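Local coordinates for spindle assembly abnormal protein 6 homolog (Drosophila melanogaster, PDB 5AL7) that forms the central scaffold of centrioles, its homodimers assembling into the cartwheel that ensures their ninefold symmetry, at residues G130-E142 with L149-L161. The protein carries 1 engineered substitution. Residues are numbered along the deposited sequence; the frame is centred on the assembly and turned at random.
Sequences GREVHDYYLQFVE and LVHLSLPCRSAPL
Glu142 N donates to Leu149 O at 2.8 Å at the end of an antiparallel beta hairpin, strands 136-142 and 149-158, beside its six-residue loop, in the SAS-6 N-terminal head domain. Strand 70-80 extends the sheet beyond 149-158, and strand 117-122 beyond 136-142. Backbone bonds join Leu138 with Leu154 and Tyr136 with Cys156 in both directions. Two irregularities interrupt the pairing: Asp135 and Tyr136 both face Cys156, a classic beta bulge, and His151 is skipped between Val150, opposite Val141, and Leu152, opposite Phe140.

Much of the apolar contact lies on the face carrying Leu138, Phe140, Leu152, Leu154 and Cys156. Phe140 lies alongside Leu152, its CD1 4.0 Å from Leu152 CB; Met107 and Leu108 of helix 97-113 pack against Phe140. On the other face, Val141 CG2 meets Val150 CG2 at 3.9 Å, and Gln139 NE2 bonds Ser153 OG weakly (3.4 Å), its OE1 being held by Thr121. At the bulge, Pro155 CB lies over a face of the poorly ordered His134 ring, 4.1 Å from its centroid, a CH-pi contact.

Glu142, with CG anti to its N (chi1 -172°), extends its carboxylate to His151. An alanine here would remove that acceptor and would probably leave the imidazole freer to turn. Carboxylate and ring are nearly coplanar, with His151 NE2 donating to the anti lone pair of Glu142 OE1 at 2.8 Å, the N-H...O angle bent to 138°.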
# COMPACT_ATOMS: atom_id res chain seq x y z
N GLY A 130 16.47 11.13 -34.02
CA GLY A 130 16.75 11.90 -32.82
C GLY A 130 16.28 11.18 -31.57
O GLY A 130 16.44 9.96 -31.44
N ARG A 131 15.71 11.93 -30.64
CA ARG A 131 15.22 11.37 -29.39
C ARG A 131 13.94 12.08 -28.93
O ARG A 131 13.73 13.26 -29.20
CB ARG A 131 16.31 11.42 -28.30
CG ARG A 131 15.89 10.79 -26.98
CD ARG A 131 15.49 9.33 -27.17
NE ARG A 131 15.09 8.70 -25.92
CZ ARG A 131 14.45 7.54 -25.84
NH1 ARG A 131 14.14 6.88 -26.95
NH2 ARG A 131 14.12 7.04 -24.66
N GLU A 132 13.08 11.32 -28.26
CA GLU A 132 11.77 11.76 -27.79
C GLU A 132 11.53 11.24 -26.38
O GLU A 132 12.07 10.21 -25.99
CB GLU A 132 10.70 11.27 -28.74
CG GLU A 132 10.73 9.76 -28.84
CD GLU A 132 9.91 9.23 -29.98
OE1 GLU A 132 9.38 10.05 -30.78
OE2 GLU A 132 9.83 8.00 -30.11
N VAL A 133 10.68 11.93 -25.63
CA VAL A 133 10.39 11.51 -24.26
C VAL A 133 9.45 10.30 -24.22
O VAL A 133 9.62 9.38 -23.42
CB VAL A 133 9.75 12.66 -23.45
CG1 VAL A 133 9.62 12.27 -21.98
CG2 VAL A 133 10.58 13.93 -23.59
N HIS A 134 8.45 10.33 -25.09
CA HIS A 134 7.46 9.26 -25.18
C HIS A 134 7.92 8.11 -26.08
O HIS A 134 8.23 8.31 -27.25
CB HIS A 134 6.12 9.84 -25.66
CG HIS A 134 5.71 11.09 -24.94
ND1 HIS A 134 5.30 11.08 -23.62
CD2 HIS A 134 5.64 12.37 -25.35
CE1 HIS A 134 5.00 12.32 -23.25
NE2 HIS A 134 5.20 13.12 -24.28
N ASP A 135 8.02 6.92 -25.51
CA ASP A 135 8.47 5.74 -26.24
C ASP A 135 7.32 4.82 -26.66
O ASP A 135 7.55 3.78 -27.28
CB ASP A 135 9.46 4.94 -25.39
CG ASP A 135 10.84 5.56 -25.37
OD1 ASP A 135 11.09 6.49 -26.18
OD2 ASP A 135 11.69 5.12 -24.57
N TYR A 136 6.09 5.19 -26.31
CA TYR A 136 4.93 4.36 -26.65
C TYR A 136 3.76 5.17 -27.20
O TYR A 136 3.77 6.39 -27.19
CB TYR A 136 4.49 3.55 -25.43
CG TYR A 136 5.63 2.83 -24.75
CD1 TYR A 136 6.13 1.64 -25.26
CD2 TYR A 136 6.23 3.36 -23.62
CE1 TYR A 136 7.18 0.99 -24.65
CE2 TYR A 136 7.28 2.72 -23.00
CZ TYR A 136 7.75 1.53 -23.52
OH TYR A 136 8.80 0.88 -22.90
N TYR A 137 2.74 4.47 -27.68
CA TYR A 137 1.49 5.04 -28.12
C TYR A 137 0.38 4.27 -27.45
O TYR A 137 0.39 3.04 -27.42
CB TYR A 137 1.32 4.96 -29.64
CG TYR A 137 2.09 5.99 -30.42
CD1 TYR A 137 1.86 7.36 -30.25
CD2 TYR A 137 3.04 5.60 -31.35
CE1 TYR A 137 2.57 8.30 -30.98
CE2 TYR A 137 3.75 6.53 -32.09
CZ TYR A 137 3.52 7.87 -31.90
OH TYR A 137 4.25 8.76 -32.66
N LEU A 138 -0.54 5.00 -26.83
CA LEU A 138 -1.74 4.39 -26.29
C LEU A 138 -2.85 4.55 -27.31
O LEU A 138 -3.31 5.66 -27.54
CB LEU A 138 -2.12 5.02 -24.96
CG LEU A 138 -3.28 4.33 -24.25
CD1 LEU A 138 -2.93 2.92 -23.80
CD2 LEU A 138 -3.75 5.18 -23.09
N GLN A 139 -3.24 3.45 -27.94
CA GLN A 139 -4.15 3.50 -29.07
C GLN A 139 -5.49 2.84 -28.81
O GLN A 139 -5.58 1.80 -28.18
CB GLN A 139 -3.48 2.85 -30.27
CG GLN A 139 -2.24 3.57 -30.69
CD GLN A 139 -1.53 2.90 -31.82
OE1 GLN A 139 -1.22 1.72 -31.75
NE2 GLN A 139 -1.27 3.65 -32.87
N PHE A 140 -6.54 3.47 -29.33
CA PHE A 140 -7.89 2.95 -29.25
C PHE A 140 -8.23 2.37 -30.61
O PHE A 140 -8.48 3.12 -31.56
CB PHE A 140 -8.86 4.05 -28.85
CG PHE A 140 -8.61 4.60 -27.49
CD1 PHE A 140 -7.54 5.46 -27.26
CD2 PHE A 140 -9.46 4.30 -26.43
CE1 PHE A 140 -7.30 5.98 -25.99
CE2 PHE A 140 -9.24 4.81 -25.17
CZ PHE A 140 -8.15 5.65 -24.94
N VAL A 141 -8.20 1.04 -30.72
CA VAL A 141 -8.36 0.34 -32.00
C VAL A 141 -9.70 -0.38 -32.13
O VAL A 141 -10.10 -1.10 -31.22
CB VAL A 141 -7.22 -0.66 -32.22
CG1 VAL A 141 -7.35 -1.31 -33.55
CG2 VAL A 141 -5.87 0.03 -32.12
N GLU A 142 -10.38 -0.15 -33.25
CA GLU A 142 -11.62 -0.84 -33.64
C GLU A 142 -11.30 -1.99 -34.59
O GLU A 142 -10.80 -1.77 -35.70
CB GLU A 142 -12.59 0.12 -34.31
CG GLU A 142 -13.99 -0.45 -34.57
CD GLU A 142 -14.79 0.36 -35.60
OE1 GLU A 142 -14.56 1.58 -35.72
OE2 GLU A 142 -15.66 -0.22 -36.28
N LEU A 149 -9.35 0.01 -37.52
CA LEU A 149 -9.34 1.47 -37.51
C LEU A 149 -8.86 2.02 -36.18
O LEU A 149 -9.36 1.64 -35.15
CB LEU A 149 -10.73 1.99 -37.82
CG LEU A 149 -10.88 3.47 -38.06
CD1 LEU A 149 -10.08 3.86 -39.26
CD2 LEU A 149 -12.33 3.71 -38.29
N VAL A 150 -7.87 2.91 -36.21
CA VAL A 150 -7.39 3.54 -34.99
C VAL A 150 -8.05 4.90 -34.74
O VAL A 150 -7.75 5.91 -35.39
CB VAL A 150 -5.87 3.69 -35.01
CG1 VAL A 150 -5.40 4.39 -33.75
CG2 VAL A 150 -5.20 2.32 -35.16
N HIS A 151 -8.97 4.93 -33.78
CA HIS A 151 -9.71 6.14 -33.45
C HIS A 151 -8.89 7.24 -32.76
O HIS A 151 -9.11 8.42 -32.99
CB HIS A 151 -10.90 5.78 -32.57
CG HIS A 151 -11.92 4.96 -33.28
ND1 HIS A 151 -12.75 5.49 -34.25
CD2 HIS A 151 -12.23 3.64 -33.20
CE1 HIS A 151 -13.53 4.54 -34.72
NE2 HIS A 151 -13.24 3.41 -34.10
N LEU A 152 -7.96 6.86 -31.89
CA LEU A 152 -7.13 7.83 -31.20
C LEU A 152 -5.78 7.24 -30.82
O LEU A 152 -5.70 6.11 -30.35
CB LEU A 152 -7.86 8.35 -29.96
CG LEU A 152 -7.18 9.44 -29.14
CD1 LEU A 152 -7.13 10.74 -29.94
CD2 LEU A 152 -7.93 9.63 -27.83
N SER A 153 -4.72 8.00 -31.06
CA SER A 153 -3.37 7.57 -30.74
C SER A 153 -2.65 8.61 -29.82
O SER A 153 -2.23 9.68 -30.29
CB SER A 153 -2.60 7.33 -32.04
OG SER A 153 -1.31 6.83 -31.79
N LEU A 154 -2.50 8.30 -28.53
CA LEU A 154 -1.90 9.24 -27.56
C LEU A 154 -0.44 8.91 -27.23
O LEU A 154 -0.12 7.76 -26.95
CB LEU A 154 -2.71 9.25 -26.26
CG LEU A 154 -4.15 9.75 -26.27
CD1 LEU A 154 -4.82 9.40 -24.97
CD2 LEU A 154 -4.20 11.22 -26.54
N PRO A 155 0.43 9.93 -27.17
CA PRO A 155 1.84 9.72 -26.82
C PRO A 155 1.99 9.26 -25.38
O PRO A 155 1.65 9.99 -24.45
CB PRO A 155 2.47 11.11 -27.03
CG PRO A 155 1.47 11.90 -27.77
CD PRO A 155 0.13 11.35 -27.40
N CYS A 156 2.42 8.02 -25.22
CA CYS A 156 2.57 7.38 -23.91
C CYS A 156 4.02 7.22 -23.49
O CYS A 156 4.91 7.04 -24.31
CB CYS A 156 1.89 6.02 -23.92
SG CYS A 156 1.37 5.52 -22.32
N ARG A 157 4.24 7.24 -22.18
CA ARG A 157 5.58 7.27 -21.62
C ARG A 157 5.77 6.17 -20.59
O ARG A 157 4.82 5.75 -19.93
CB ARG A 157 5.82 8.65 -21.00
CG ARG A 157 7.23 8.94 -20.56
CD ARG A 157 7.21 9.78 -19.29
NE ARG A 157 8.43 10.57 -19.11
CZ ARG A 157 9.57 10.09 -18.62
NH1 ARG A 157 9.66 8.82 -18.27
NH2 ARG A 157 10.62 10.89 -18.48
N SER A 158 6.99 5.68 -20.48
CA SER A 158 7.30 4.74 -19.41
C SER A 158 7.64 5.52 -18.14
O SER A 158 8.65 6.24 -18.10
CB SER A 158 8.44 3.83 -19.79
OG SER A 158 8.46 2.74 -18.90
N ALA A 159 6.78 5.43 -17.13
CA ALA A 159 6.92 6.25 -15.93
C ALA A 159 8.26 6.07 -15.21
O ALA A 159 8.69 4.94 -14.93
CB ALA A 159 5.78 5.96 -14.98
N PRO A 160 8.92 7.19 -14.91
CA PRO A 160 10.19 7.19 -14.16
C PRO A 160 9.97 6.87 -12.68
O PRO A 160 8.88 7.10 -12.14
CB PRO A 160 10.70 8.61 -14.35
CG PRO A 160 9.49 9.42 -14.56
CD PRO A 160 8.51 8.55 -15.29
N LEU A 161 11.02 6.36 -12.04
CA LEU A 161 10.92 5.84 -10.67
C LEU A 161 10.29 6.78 -9.68
O LEU A 161 9.46 6.37 -8.88
CB LEU A 161 12.30 5.42 -10.17
CG LEU A 161 12.50 3.92 -10.26
CD1 LEU A 161 12.48 3.48 -11.74
CD2 LEU A 161 13.79 3.52 -9.57